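Local coordinates for protein alpha-galactosidase (Lactobacillus brevis, PDB 3MI6) that probably catalyses the hydrolysis of terminal, non-reducing alpha-D-galactose residues in alpha-galactosides, as a member of glycoside hydrolase family 36, at residues D[201-206]-D[225-230]; D[532-537]-D[565-570]; D[545-550]-D[554-559]; D[558-563]-D[570-575]; D[602-607]-D[620-625]. One frame throughout, in Å; residues are numbered along the deposited sequence.

Contact 1: residues D[201-206]-D[225-230]; sequences ARERHL and SSHQQN
Glu203 and Arg204 meet His227 and Asn230 where two loops of the family 36 N-terminal beta domain face the catalytic barrel. Contact between the loops is mostly van der Waals. Glu203 and His227 run alongside each other in the same direction, and OE2 of Glu203 comes 3.5 Å from CD2 of His227, arriving at the ring's edge. Next to it, the methylene stem of Arg204 crosses Asn230, with Arg204 CG 4.1 Å from Asn230 CB. The polar ends are bonded outside the pair: Glu203 OE1 to Ser548 OG and OE2 to Gly531 N, Arg204 NE to Thr563 OG1, His227 ND1 to Tyr483 OH. His227 also meets Trp200, a predicted substrate-binding residue, edge-to-face, so the loops border the probable active-site pocket. Solvent supplies a further link: one water donates to His227 O and accepts a weak bond from Arg204 N. Segment 225-230 holds an ST motif, Gln229 N donating to Ser226 OG at 3.0 Å with an angle of 159°.

Contact 2: residues D[532-537]-D[565-570]; sequences GRFDLG and YGYPQA
Tyr567, just past the barrel helix 553-566, projects against Phe534 and Leu536 from the segment leading into helix 536-539. At its root, Tyr567 CB lies at the edge of the Phe534 ring, 3.6 Å from CE1. The next atom, Tyr567 CG, is 3.4 Å from the same Phe534 CE1, which sits over one face of the tyrosine, displaced toward the rim. The two rings thus form a T-shaped pair, Phe534 giving the edge, with centroids 5.0 Å apart and planes at 88°. Farther along, CE1 of Tyr567 takes Leu536 CD2 at 3.9 Å in an oblique approach. The hydroxyl at the tip comes 4.1 Å from Asp535 CA and ends beside the amide of Asn230. A serine in place of Tyr567 would probably open a gap beside Leu536 and leave the Phe534 edge without the face it leans on. Phe534 is the centre of an inverse gamma turn, and its ring also receives Arg204 in a cation-pi contact. Asp535 N-caps helix 536-539, OD1 bonded to Met538 N and OD2 to Ser225 OG. The arrangement is a T-shaped aromatic pair that ties a capped helix start to a helix-to-strand connection of a (beta/alpha)8 barrel.

Contact 3: residues D[545-550]-D[554-559]; sequences AWTSDD and AERLLI
Arg556 reaches back from its helix to Trp546, the two side chains crossing at about a right angle. The guanidinium stands over the six-membered ring in a cation-pi contact: Arg556 CZ lies 5.0 Å from the ring centroid and 22° off its normal, the planes 56° apart. Bends at chi2 (-62°) and chi3 turn the chain back to this position. Thr547 covers one face of the guanidinium, its CB 3.5 Å from NH2 of Arg556. At the guanidinium edge, Arg556 NH1 donates almost straight to Asp550 O at 3.0 Å, though that oxygen's place is less sure. Ile559 lies against the loop, its CG2 sliding past Thr547 CG2 at 4.1 Å and its CD1 touching Ser548. Asp550 and Glu555 cross at an angle, Asp550 OD2 4.2 Å from Glu555 OE1. Glu555 OE2 takes a salt bridge from Arg586 and a hydrogen bond from His674 of a second subunit, which would probably ease the like charge; Asp550 OD1 takes Asp552 N. Trp546 NE1 donates in its ring plane to OD1 of Asp549, the predicted proton donor, at 3.2 Å. An ST turn follows, Asp550 N bonding to Ser548 OG, and that hydroxyl also bonds to Glu203 OE1 of the N-terminal domain. Within the beta-alpha-beta unit of strand 544-546, helix 553-566 and strand 572-576, Thr547 OG1 bonds to Gly573 O, and Arg556 packs on Val596 of helix 590-597.

Contact 4: residues D[558-563]-D[570-575]; sequences LIQFGT and AMMGAH
Apolar packing of a barrel helix on the strand that follows it joins Gln560 and Thr563 to Met572 and Ala574, in the second half of a beta-alpha-beta crossover. Helix 558-563 runs nearly antiparallel to strand 572-575, at 166°, with the axes 10.8 Å apart. Met572, modelled as selenomethionine, carries most of the contact on the strand side. It meets Thr563 tip to tip, Met572 CG lying 3.9 Å from Thr563 CG2, while its SE rests 4.0 Å from CG of Gln560. The extended Gln560 passes on to Ala574, its OE1 3.9 Å from Ala574 CB; OE1 also bonds to Arg556 NE, and NE2 to Val596 O. Thr563 CG2 stands anti to the backbone N, which turns the methyl to Met572 and sets OG1 beside that N (chi1 -59°). A glycine here removes both branches, and would probably leave a gap beside Met572 SE and Arg204 NE without its acceptor. The Thr563 hydroxyl donates to Ile559 O at 2.8 Å from above the carbonyl plane, Thr563 N reaching it from the opposite face.

Contact 5: residues D[602-607]-D[620-625]; sequences LGYELD and KKQVAF
The last beta/alpha pair of the (beta/alpha)8 barrel, strand 601-604 and helix 613-628, is joined here by Tyr604 bonding to Gln622 and packing on Val623. Tyr604 points outward from the strand to the helix and runs at a slant to both partners. Tyr604 CE2 lies 3.9 Å from Val623 CG2, which comes in obliquely to the ring. Gln622 stretches out beyond CG, its amide plane turned 39° from the ring, and the Tyr604 hydroxyl rests 3.4 Å from Gln622 CB on the way. The amide has two anchors: NE2 of Gln622 bonds to Leu590 O, which probably holds the group from turning, and OE1 is left to receive the tyrosine. Leu602, two residues earlier on the strand, is backed by the same helix through the bond between its N and Tyr626 OH. The link itself is a buried hydrogen bond of 2.9 Å from Tyr604 OH to Gln622 OE1, lying in the carbonyl plane on a lone pair, with a C=O...donor angle of 139°.

How the contacts relate
All five contacts are buried, but they differ in depth and chemistry. The centre of contact 2 lies about 3 Å from that of the chain, and the centre of contact 5 about 26 Å, at the far flank of the barrel. Contacts 2, 3 and 4 all use helix 553-566; 3 and 4 pack it on neighbouring strands of the barrel, polar and cationic near the predicted active site, apolar farther along. From contact 1, in the N-terminal domain, Arg204 bonds to Thr563 of this helix and Glu203 to Ser548 of contact 3, so hydrogen bonds knit the two domains. Contact 5 reaches contact 4 through a probable His575–Glu605 hydrogen bond and touches Trp546 of contact 3. Contacts 1 and 3 also touch a second subunit.

Contact 1: residues D[201-206]-D[225-230]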
# COMPACT_ATOMS: atom_id res chain seq x y z
N ALA D 201 -15.62 -18.22 18.66
CA ALA D 201 -15.54 -17.01 19.47
C ALA D 201 -14.92 -15.78 18.74
O ALA D 201 -14.76 -14.73 19.33
CB ALA D 201 -14.79 -17.28 20.74
N ARG D 202 -14.58 -15.93 17.45
CA ARG D 202 -14.20 -14.79 16.62
C ARG D 202 -14.53 -15.00 15.14
O ARG D 202 -13.68 -14.82 14.28
CB ARG D 202 -12.71 -14.42 16.80
CG ARG D 202 -11.85 -15.54 17.30
CD ARG D 202 -10.38 -15.13 17.44
NE ARG D 202 -9.70 -15.30 16.16
CZ ARG D 202 -8.65 -16.09 15.93
NH1 ARG D 202 -8.09 -16.79 16.90
NH2 ARG D 202 -8.15 -16.14 14.70
N GLU D 203 -15.77 -15.36 14.85
CA GLU D 203 -16.17 -15.67 13.48
C GLU D 203 -16.15 -14.48 12.51
O GLU D 203 -16.43 -13.33 12.88
CB GLU D 203 -17.57 -16.30 13.45
CG GLU D 203 -17.70 -17.63 14.19
CD GLU D 203 -17.98 -17.47 15.67
OE1 GLU D 203 -17.39 -16.56 16.30
OE2 GLU D 203 -18.79 -18.27 16.21
N ARG D 204 -15.83 -14.77 11.26
CA ARG D 204 -16.18 -13.89 10.16
C ARG D 204 -15.58 -12.48 10.16
O ARG D 204 -16.23 -11.55 9.71
CB ARG D 204 -17.71 -13.83 10.00
CG ARG D 204 -18.27 -15.10 9.38
CD ARG D 204 -19.77 -15.06 9.18
NE ARG D 204 -20.47 -15.02 10.46
CZ ARG D 204 -20.52 -16.04 11.31
NH1 ARG D 204 -19.90 -17.19 11.02
NH2 ARG D 204 -21.18 -15.91 12.47
N HIS D 205 -14.35 -12.31 10.62
CA HIS D 205 -13.65 -11.04 10.37
C HIS D 205 -13.42 -10.89 8.86
O HIS D 205 -13.17 -11.88 8.17
CB HIS D 205 -12.31 -10.98 11.12
CG HIS D 205 -12.45 -10.91 12.61
ND1 HIS D 205 -11.51 -10.30 13.42
CD2 HIS D 205 -13.43 -11.35 13.44
CE1 HIS D 205 -11.90 -10.39 14.68
NE2 HIS D 205 -13.06 -11.02 14.72
N LEU D 206 -13.47 -9.66 8.36
CA LEU D 206 -13.34 -9.38 6.93
C LEU D 206 -11.86 -9.28 6.48
O LEU D 206 -11.04 -8.64 7.14
CB LEU D 206 -14.09 -8.10 6.61
CG LEU D 206 -14.27 -7.68 5.15
CD1 LEU D 206 -15.49 -6.81 5.07
CD2 LEU D 206 -13.06 -6.94 4.57
N SER D 225 -20.23 -25.73 6.97
CA SER D 225 -19.59 -24.48 6.61
C SER D 225 -18.95 -24.20 7.95
O SER D 225 -19.53 -24.52 8.97
CB SER D 225 -20.64 -23.43 6.29
OG SER D 225 -21.66 -23.43 7.29
N SER D 226 -17.75 -23.65 8.00
CA SER D 226 -17.11 -23.66 9.31
C SER D 226 -17.30 -22.39 10.19
O SER D 226 -17.98 -21.46 9.82
CB SER D 226 -15.63 -23.99 9.14
OG SER D 226 -15.09 -23.29 8.02
N HIS D 227 -16.71 -22.42 11.38
CA HIS D 227 -16.34 -21.21 12.08
C HIS D 227 -15.24 -20.53 11.25
O HIS D 227 -15.16 -19.32 11.18
CB HIS D 227 -15.75 -21.51 13.48
CG HIS D 227 -16.74 -22.09 14.46
ND1 HIS D 227 -16.86 -23.45 14.67
CD2 HIS D 227 -17.63 -21.49 15.29
CE1 HIS D 227 -17.80 -23.66 15.58
NE2 HIS D 227 -18.28 -22.49 15.97
N GLN D 228 -14.40 -21.34 10.61
CA GLN D 228 -13.16 -20.86 10.03
C GLN D 228 -13.33 -20.02 8.77
O GLN D 228 -12.69 -18.99 8.62
CB GLN D 228 -12.24 -22.05 9.74
CG GLN D 228 -11.71 -22.76 11.00
CD GLN D 228 -12.80 -23.43 11.81
OE1 GLN D 228 -12.74 -23.46 13.05
NE2 GLN D 228 -13.80 -23.97 11.13
N GLN D 229 -14.19 -20.48 7.85
CA GLN D 229 -14.44 -19.78 6.59
C GLN D 229 -15.92 -19.84 6.28
O GLN D 229 -16.52 -20.90 6.36
CB GLN D 229 -13.69 -20.44 5.43
CG GLN D 229 -12.20 -20.66 5.65
CD GLN D 229 -11.37 -19.39 5.55
OE1 GLN D 229 -11.90 -18.30 5.29
NE2 GLN D 229 -10.05 -19.53 5.73
N ASN D 230 -16.52 -18.71 5.93
CA ASN D 230 -17.92 -18.68 5.52
C ASN D 230 -18.06 -18.77 4.01
O ASN D 230 -17.20 -18.29 3.28
CB ASN D 230 -18.59 -17.39 5.99
CG ASN D 230 -20.08 -17.47 5.87
OD1 ASN D 230 -20.77 -17.86 6.81
ND2 ASN D 230 -20.60 -17.15 4.69
O HOH W 1 -15.54 -17.53 9.41

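Contact 2: residues D[532-537]-D[565-570]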
# COMPACT_ATOMS: atom_id res chain seq x y z
N GLY D 532 -20.69 -21.74 13.84
CA GLY D 532 -19.97 -22.73 13.06
C GLY D 532 -20.76 -23.31 11.90
O GLY D 532 -20.24 -24.11 11.13
N ARG D 533 -22.03 -22.93 11.77
CA ARG D 533 -22.81 -23.32 10.61
C ARG D 533 -23.64 -22.16 10.08
O ARG D 533 -24.65 -22.36 9.44
CB ARG D 533 -23.72 -24.51 10.93
CG ARG D 533 -23.13 -25.83 10.54
CD ARG D 533 -24.18 -26.73 9.97
NE ARG D 533 -25.16 -27.17 10.97
CZ ARG D 533 -25.23 -28.40 11.47
NH1 ARG D 533 -24.37 -29.34 11.07
NH2 ARG D 533 -26.17 -28.69 12.36
N PHE D 534 -23.18 -20.95 10.34
CA PHE D 534 -23.95 -19.77 10.04
C PHE D 534 -24.11 -19.58 8.53
O PHE D 534 -23.31 -18.85 7.91
CB PHE D 534 -23.25 -18.55 10.64
CG PHE D 534 -24.13 -17.35 10.78
CD1 PHE D 534 -24.36 -16.54 9.70
CD2 PHE D 534 -24.72 -17.06 12.00
CE1 PHE D 534 -25.18 -15.45 9.83
CE2 PHE D 534 -25.53 -15.97 12.15
CZ PHE D 534 -25.76 -15.16 11.06
N ASP D 535 -25.12 -20.21 7.93
CA ASP D 535 -25.23 -20.20 6.48
C ASP D 535 -26.66 -20.27 5.93
O ASP D 535 -27.59 -20.61 6.62
CB ASP D 535 -24.38 -21.30 5.88
CG ASP D 535 -24.82 -22.68 6.30
OD1 ASP D 535 -26.05 -22.90 6.46
OD2 ASP D 535 -23.93 -23.54 6.47
N LEU D 536 -26.81 -19.93 4.65
CA LEU D 536 -28.12 -19.85 4.03
C LEU D 536 -28.86 -21.19 4.14
O LEU D 536 -30.08 -21.24 4.20
CB LEU D 536 -28.02 -19.36 2.58
CG LEU D 536 -27.38 -17.97 2.34
CD1 LEU D 536 -27.07 -17.75 0.88
CD2 LEU D 536 -28.20 -16.81 2.86
N GLY D 537 -28.09 -22.27 4.19
CA GLY D 537 -28.69 -23.59 4.23
C GLY D 537 -29.59 -23.74 5.44
O GLY D 537 -30.64 -24.36 5.37
N TYR D 565 -22.28 -8.27 6.01
CA TYR D 565 -21.97 -8.27 4.58
C TYR D 565 -22.76 -9.39 3.90
O TYR D 565 -23.22 -9.26 2.76
CB TYR D 565 -20.47 -8.43 4.35
CG TYR D 565 -19.70 -7.16 4.61
CD1 TYR D 565 -19.11 -6.92 5.85
CD2 TYR D 565 -19.56 -6.17 3.62
CE1 TYR D 565 -18.39 -5.71 6.10
CE2 TYR D 565 -18.85 -4.98 3.86
CZ TYR D 565 -18.27 -4.75 5.10
OH TYR D 565 -17.58 -3.57 5.34
N GLY D 566 -22.94 -10.50 4.62
CA GLY D 566 -23.58 -11.66 4.04
C GLY D 566 -24.95 -11.92 4.61
O GLY D 566 -25.75 -12.60 3.99
N TYR D 567 -25.22 -11.37 5.79
CA TYR D 567 -26.45 -11.73 6.49
C TYR D 567 -27.07 -10.56 7.27
O TYR D 567 -26.41 -9.91 8.07
CB TYR D 567 -26.19 -12.96 7.37
CG TYR D 567 -25.40 -14.07 6.68
CD1 TYR D 567 -26.04 -15.14 6.08
CD2 TYR D 567 -24.02 -14.04 6.62
CE1 TYR D 567 -25.33 -16.15 5.46
CE2 TYR D 567 -23.30 -15.03 6.00
CZ TYR D 567 -23.95 -16.08 5.42
OH TYR D 567 -23.23 -17.08 4.79
N PRO D 568 -28.36 -10.31 7.04
CA PRO D 568 -29.13 -9.25 7.70
C PRO D 568 -29.27 -9.53 9.18
O PRO D 568 -29.25 -10.68 9.58
CB PRO D 568 -30.51 -9.35 7.06
CG PRO D 568 -30.38 -10.35 5.91
CD PRO D 568 -29.21 -11.18 6.20
N GLN D 569 -29.44 -8.49 9.99
CA GLN D 569 -29.49 -8.64 11.44
C GLN D 569 -30.62 -9.54 11.93
O GLN D 569 -30.54 -10.09 13.03
CB GLN D 569 -29.58 -7.27 12.13
CG GLN D 569 -30.86 -6.55 11.85
CD GLN D 569 -30.84 -5.76 10.57
OE1 GLN D 569 -30.08 -6.06 9.66
NE2 GLN D 569 -31.67 -4.72 10.50
N ALA D 570 -31.67 -9.68 11.14
CA ALA D 570 -32.77 -10.56 11.50
C ALA D 570 -32.27 -11.98 11.82
O ALA D 570 -32.84 -12.68 12.66
CB ALA D 570 -33.80 -10.61 10.37

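Contact 3: residues D[545-550]-D[554-559]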
# COMPACT_ATOMS: atom_id res chain seq x y z
N ALA D 545 -29.70 -17.56 13.65
CA ALA D 545 -28.63 -18.40 14.17
C ALA D 545 -28.01 -17.75 15.40
O ALA D 545 -28.08 -16.53 15.55
CB ALA D 545 -27.58 -18.65 13.10
N TRP D 546 -27.43 -18.55 16.29
CA TRP D 546 -26.63 -18.04 17.39
C TRP D 546 -25.27 -17.62 16.82
O TRP D 546 -24.43 -18.47 16.52
CB TRP D 546 -26.48 -19.10 18.49
CG TRP D 546 -25.67 -18.64 19.67
CD1 TRP D 546 -24.63 -19.29 20.26
CD2 TRP D 546 -25.84 -17.41 20.40
NE1 TRP D 546 -24.14 -18.55 21.32
CE2 TRP D 546 -24.86 -17.40 21.43
CE3 TRP D 546 -26.72 -16.33 20.29
CZ2 TRP D 546 -24.75 -16.34 22.33
CZ3 TRP D 546 -26.60 -15.28 21.19
CH2 TRP D 546 -25.62 -15.30 22.20
N THR D 547 -25.06 -16.32 16.67
CA THR D 547 -23.98 -15.80 15.83
C THR D 547 -22.57 -16.19 16.28
O THR D 547 -21.74 -16.58 15.47
CB THR D 547 -24.07 -14.28 15.71
OG1 THR D 547 -25.45 -13.91 15.61
CG2 THR D 547 -23.31 -13.77 14.49
N SER D 548 -22.31 -16.05 17.57
CA SER D 548 -21.04 -16.45 18.15
C SER D 548 -21.24 -16.83 19.61
O SER D 548 -22.08 -16.26 20.28
CB SER D 548 -20.02 -15.31 18.05
OG SER D 548 -18.75 -15.72 18.54
N ASP D 549 -20.46 -17.78 20.09
CA ASP D 549 -20.38 -18.04 21.52
C ASP D 549 -19.75 -16.87 22.23
O ASP D 549 -19.97 -16.66 23.43
CB ASP D 549 -19.58 -19.30 21.80
CG ASP D 549 -20.46 -20.49 22.05
OD1 ASP D 549 -21.66 -20.27 22.31
OD2 ASP D 549 -19.95 -21.64 21.97
N ASP D 550 -18.95 -16.11 21.51
CA ASP D 550 -18.39 -14.89 22.05
C ASP D 550 -19.50 -13.85 22.18
O ASP D 550 -20.02 -13.37 21.16
CB ASP D 550 -17.26 -14.37 21.16
CG ASP D 550 -16.50 -13.22 21.79
OD1 ASP D 550 -17.05 -12.54 22.68
OD2 ASP D 550 -15.34 -13.01 21.41
N ALA D 554 -17.31 -5.73 22.69
CA ALA D 554 -16.27 -5.35 21.75
C ALA D 554 -16.05 -6.38 20.65
O ALA D 554 -15.96 -6.03 19.49
CB ALA D 554 -14.97 -5.07 22.49
N GLU D 555 -15.95 -7.66 21.01
CA GLU D 555 -15.73 -8.70 20.02
C GLU D 555 -16.92 -8.84 19.05
O GLU D 555 -16.74 -9.10 17.86
CB GLU D 555 -15.47 -10.04 20.71
CG GLU D 555 -14.29 -10.05 21.65
CD GLU D 555 -12.96 -9.80 20.94
OE1 GLU D 555 -12.81 -10.15 19.75
OE2 GLU D 555 -12.04 -9.27 21.61
N ARG D 556 -18.13 -8.70 19.58
CA ARG D 556 -19.33 -8.84 18.76
C ARG D 556 -19.37 -7.76 17.67
O ARG D 556 -19.70 -8.03 16.52
CB ARG D 556 -20.60 -8.84 19.61
CG ARG D 556 -20.89 -10.12 20.36
CD ARG D 556 -21.10 -11.32 19.42
NE ARG D 556 -22.49 -11.48 18.99
CZ ARG D 556 -23.23 -12.56 19.20
NH1 ARG D 556 -22.73 -13.60 19.84
NH2 ARG D 556 -24.47 -12.61 18.77
N LEU D 557 -19.04 -6.53 18.04
CA LEU D 557 -18.90 -5.49 17.05
C LEU D 557 -18.22 -6.06 15.81
O LEU D 557 -18.77 -6.02 14.70
CB LEU D 557 -18.05 -4.35 17.61
CG LEU D 557 -18.68 -3.00 17.95
CD1 LEU D 557 -20.21 -3.05 17.90
CD2 LEU D 557 -18.16 -2.50 19.31
N LEU D 558 -17.02 -6.60 15.97
CA LEU D 558 -16.33 -7.15 14.81
C LEU D 558 -17.13 -8.27 14.14
O LEU D 558 -17.33 -8.25 12.93
CB LEU D 558 -14.91 -7.57 15.16
CG LEU D 558 -13.86 -6.45 15.26
CD1 LEU D 558 -14.26 -5.40 16.28
CD2 LEU D 558 -12.51 -7.00 15.60
N ILE D 559 -17.62 -9.23 14.94
CA ILE D 559 -18.31 -10.40 14.40
C ILE D 559 -19.60 -10.03 13.65
O ILE D 559 -19.85 -10.54 12.55
CB ILE D 559 -18.61 -11.43 15.50
CG1 ILE D 559 -17.30 -11.96 16.08
CG2 ILE D 559 -19.36 -12.60 14.91
CD1 ILE D 559 -17.43 -12.77 17.35

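Contact 4: residues D[558-563]-D[570-575]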
# COMPACT_ATOMS: atom_id res chain seq x y z
N LEU D 558 -17.02 -6.60 15.97
CA LEU D 558 -16.33 -7.15 14.81
C LEU D 558 -17.13 -8.27 14.14
O LEU D 558 -17.33 -8.25 12.93
CB LEU D 558 -14.91 -7.57 15.16
CG LEU D 558 -13.86 -6.45 15.26
CD1 LEU D 558 -14.26 -5.40 16.28
CD2 LEU D 558 -12.51 -7.00 15.60
N ILE D 559 -17.62 -9.23 14.94
CA ILE D 559 -18.31 -10.40 14.40
C ILE D 559 -19.60 -10.03 13.65
O ILE D 559 -19.85 -10.54 12.55
CB ILE D 559 -18.61 -11.43 15.50
CG1 ILE D 559 -17.30 -11.96 16.08
CG2 ILE D 559 -19.36 -12.60 14.91
CD1 ILE D 559 -17.43 -12.77 17.35
N GLN D 560 -20.39 -9.13 14.23
CA GLN D 560 -21.62 -8.67 13.59
C GLN D 560 -21.38 -7.80 12.35
O GLN D 560 -22.04 -7.95 11.31
CB GLN D 560 -22.52 -7.98 14.62
CG GLN D 560 -22.98 -8.95 15.70
CD GLN D 560 -23.81 -8.29 16.80
OE1 GLN D 560 -23.83 -8.74 17.95
NE2 GLN D 560 -24.51 -7.21 16.45
N PHE D 561 -20.42 -6.89 12.45
CA PHE D 561 -20.08 -6.07 11.31
C PHE D 561 -19.78 -6.98 10.12
O PHE D 561 -20.34 -6.79 9.04
CB PHE D 561 -18.87 -5.20 11.62
CG PHE D 561 -18.80 -3.96 10.78
CD1 PHE D 561 -18.06 -3.94 9.61
CD2 PHE D 561 -19.47 -2.81 11.17
CE1 PHE D 561 -18.00 -2.80 8.86
CE2 PHE D 561 -19.41 -1.68 10.41
CZ PHE D 561 -18.67 -1.68 9.25
N GLY D 562 -18.90 -7.96 10.31
CA GLY D 562 -18.55 -8.87 9.24
C GLY D 562 -19.73 -9.71 8.78
O GLY D 562 -19.97 -9.85 7.57
N THR D 563 -20.49 -10.25 9.71
CA THR D 563 -21.63 -11.08 9.33
C THR D 563 -22.61 -10.31 8.42
O THR D 563 -23.13 -10.88 7.46
CB THR D 563 -22.33 -11.68 10.57
OG1 THR D 563 -21.38 -12.47 11.30
CG2 THR D 563 -23.50 -12.56 10.16
N ALA D 570 -31.67 -9.68 11.14
CA ALA D 570 -32.77 -10.56 11.50
C ALA D 570 -32.27 -11.98 11.82
O ALA D 570 -32.84 -12.68 12.66
CB ALA D 570 -33.80 -10.61 10.37
N MSE D 571 -31.18 -12.36 11.17
CA MSE D 571 -30.63 -13.70 11.28
C MSE D 571 -29.69 -13.91 12.49
O MSE D 571 -29.39 -15.06 12.85
CB MSE D 571 -29.90 -14.06 9.99
CG MSE D 571 -30.80 -14.13 8.76
SE MSE D 571 -29.80 -14.67 7.17
CE MSE D 571 -31.22 -14.50 5.81
N MSE D 572 -29.26 -12.82 13.12
CA MSE D 572 -28.24 -12.88 14.16
C MSE D 572 -28.78 -12.82 15.59
O MSE D 572 -29.17 -11.75 16.06
CB MSE D 572 -27.26 -11.71 14.01
CG MSE D 572 -26.24 -11.83 12.90
SE MSE D 572 -25.28 -10.11 12.70
CE MSE D 572 -26.17 -9.37 11.10
N GLY D 573 -28.77 -13.94 16.29
CA GLY D 573 -29.05 -13.88 17.71
C GLY D 573 -27.94 -13.07 18.39
O GLY D 573 -26.80 -13.11 17.95
N ALA D 574 -28.28 -12.34 19.45
CA ALA D 574 -27.29 -11.61 20.23
C ALA D 574 -27.76 -11.45 21.66
O ALA D 574 -28.80 -10.86 21.90
CB ALA D 574 -27.03 -10.26 19.62
N HIS D 575 -27.02 -11.98 22.63
CA HIS D 575 -27.44 -11.85 24.03
C HIS D 575 -26.54 -10.88 24.82
O HIS D 575 -25.33 -10.86 24.64
CB HIS D 575 -27.46 -13.21 24.73
CG HIS D 575 -28.29 -14.25 24.03
ND1 HIS D 575 -28.20 -15.59 24.34
CD2 HIS D 575 -29.23 -14.15 23.06
CE1 HIS D 575 -29.04 -16.28 23.59
NE2 HIS D 575 -29.68 -15.43 22.80

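Contact 5: residues D[602-607]-D[620-625]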
# COMPACT_ATOMS: atom_id res chain seq x y z
N LEU D 602 -32.29 -9.52 20.17
CA LEU D 602 -31.90 -9.30 21.56
C LEU D 602 -32.32 -10.44 22.48
O LEU D 602 -33.38 -11.03 22.32
CB LEU D 602 -32.47 -7.97 22.09
CG LEU D 602 -32.09 -7.58 23.52
CD1 LEU D 602 -30.59 -7.39 23.62
CD2 LEU D 602 -32.83 -6.33 23.98
N GLY D 603 -31.45 -10.75 23.44
CA GLY D 603 -31.63 -11.88 24.33
C GLY D 603 -30.73 -11.65 25.53
O GLY D 603 -29.81 -10.84 25.47
N TYR D 604 -31.01 -12.33 26.63
CA TYR D 604 -30.22 -12.16 27.84
C TYR D 604 -29.71 -13.49 28.32
O TYR D 604 -30.44 -14.47 28.31
CB TYR D 604 -31.01 -11.44 28.94
CG TYR D 604 -31.21 -10.00 28.61
CD1 TYR D 604 -30.38 -9.02 29.14
CD2 TYR D 604 -32.19 -9.61 27.71
CE1 TYR D 604 -30.54 -7.67 28.81
CE2 TYR D 604 -32.36 -8.28 27.37
CZ TYR D 604 -31.54 -7.32 27.92
OH TYR D 604 -31.71 -6.01 27.58
N GLU D 605 -28.45 -13.53 28.73
CA GLU D 605 -27.80 -14.78 29.08
C GLU D 605 -27.02 -14.60 30.37
O GLU D 605 -25.87 -15.02 30.47
CB GLU D 605 -26.89 -15.25 27.94
CG GLU D 605 -26.54 -16.74 27.99
CD GLU D 605 -25.96 -17.27 26.68
OE1 GLU D 605 -26.39 -16.81 25.59
OE2 GLU D 605 -25.08 -18.15 26.74
N LEU D 606 -27.65 -13.95 31.34
CA LEU D 606 -27.01 -13.71 32.63
C LEU D 606 -27.94 -13.97 33.81
O LEU D 606 -29.16 -13.94 33.67
CB LEU D 606 -26.41 -12.30 32.71
CG LEU D 606 -27.16 -11.00 32.95
CD1 LEU D 606 -26.18 -9.88 32.72
CD2 LEU D 606 -28.32 -10.83 32.03
N ASP D 607 -27.35 -14.26 34.96
CA ASP D 607 -28.12 -14.57 36.15
C ASP D 607 -28.71 -13.29 36.72
O ASP D 607 -28.10 -12.66 37.57
CB ASP D 607 -27.24 -15.24 37.19
CG ASP D 607 -28.05 -15.85 38.30
OD1 ASP D 607 -29.28 -15.63 38.31
OD2 ASP D 607 -27.47 -16.57 39.14
N LYS D 620 -34.65 -3.58 32.42
CA LYS D 620 -36.07 -3.35 32.14
C LYS D 620 -36.22 -2.28 31.06
O LYS D 620 -37.12 -2.35 30.23
CB LYS D 620 -36.79 -2.92 33.42
CG LYS D 620 -38.31 -2.87 33.36
CD LYS D 620 -38.86 -2.74 34.78
CE LYS D 620 -40.33 -3.14 34.92
NZ LYS D 620 -41.27 -2.02 34.58
N LYS D 621 -35.33 -1.29 31.08
CA LYS D 621 -35.47 -0.17 30.16
C LYS D 621 -34.93 -0.52 28.78
O LYS D 621 -35.52 -0.13 27.77
CB LYS D 621 -34.85 1.12 30.71
CG LYS D 621 -35.56 1.64 31.95
CD LYS D 621 -35.12 3.05 32.31
CE LYS D 621 -35.92 3.56 33.51
NZ LYS D 621 -35.63 4.99 33.84
N GLN D 622 -33.82 -1.26 28.75
CA GLN D 622 -33.32 -1.80 27.49
C GLN D 622 -34.41 -2.60 26.75
O GLN D 622 -34.57 -2.46 25.54
CB GLN D 622 -32.09 -2.68 27.72
CG GLN D 622 -30.90 -1.96 28.31
CD GLN D 622 -29.65 -2.82 28.30
OE1 GLN D 622 -29.73 -4.03 28.18
NE2 GLN D 622 -28.48 -2.19 28.43
N VAL D 623 -35.15 -3.41 27.50
CA VAL D 623 -36.20 -4.25 26.93
C VAL D 623 -37.39 -3.44 26.39
O VAL D 623 -37.91 -3.72 25.31
CB VAL D 623 -36.67 -5.31 27.95
CG1 VAL D 623 -37.86 -6.12 27.40
CG2 VAL D 623 -35.51 -6.23 28.30
N ALA D 624 -37.83 -2.42 27.14
CA ALA D 624 -38.90 -1.53 26.69
C ALA D 624 -38.44 -0.75 25.47
O ALA D 624 -39.18 -0.55 24.51
CB ALA D 624 -39.30 -0.59 27.78
N PHE D 625 -37.19 -0.31 25.51
CA PHE D 625 -36.62 0.40 24.39
C PHE D 625 -36.57 -0.50 23.16
O PHE D 625 -36.99 -0.11 22.07
CB PHE D 625 -35.22 0.91 24.71
CG PHE D 625 -34.56 1.62 23.57
CD1 PHE D 625 -35.04 2.85 23.15
CD2 PHE D 625 -33.48 1.07 22.91
CE1 PHE D 625 -34.45 3.52 22.11
CE2 PHE D 625 -32.88 1.74 21.87
CZ PHE D 625 -33.36 2.96 21.47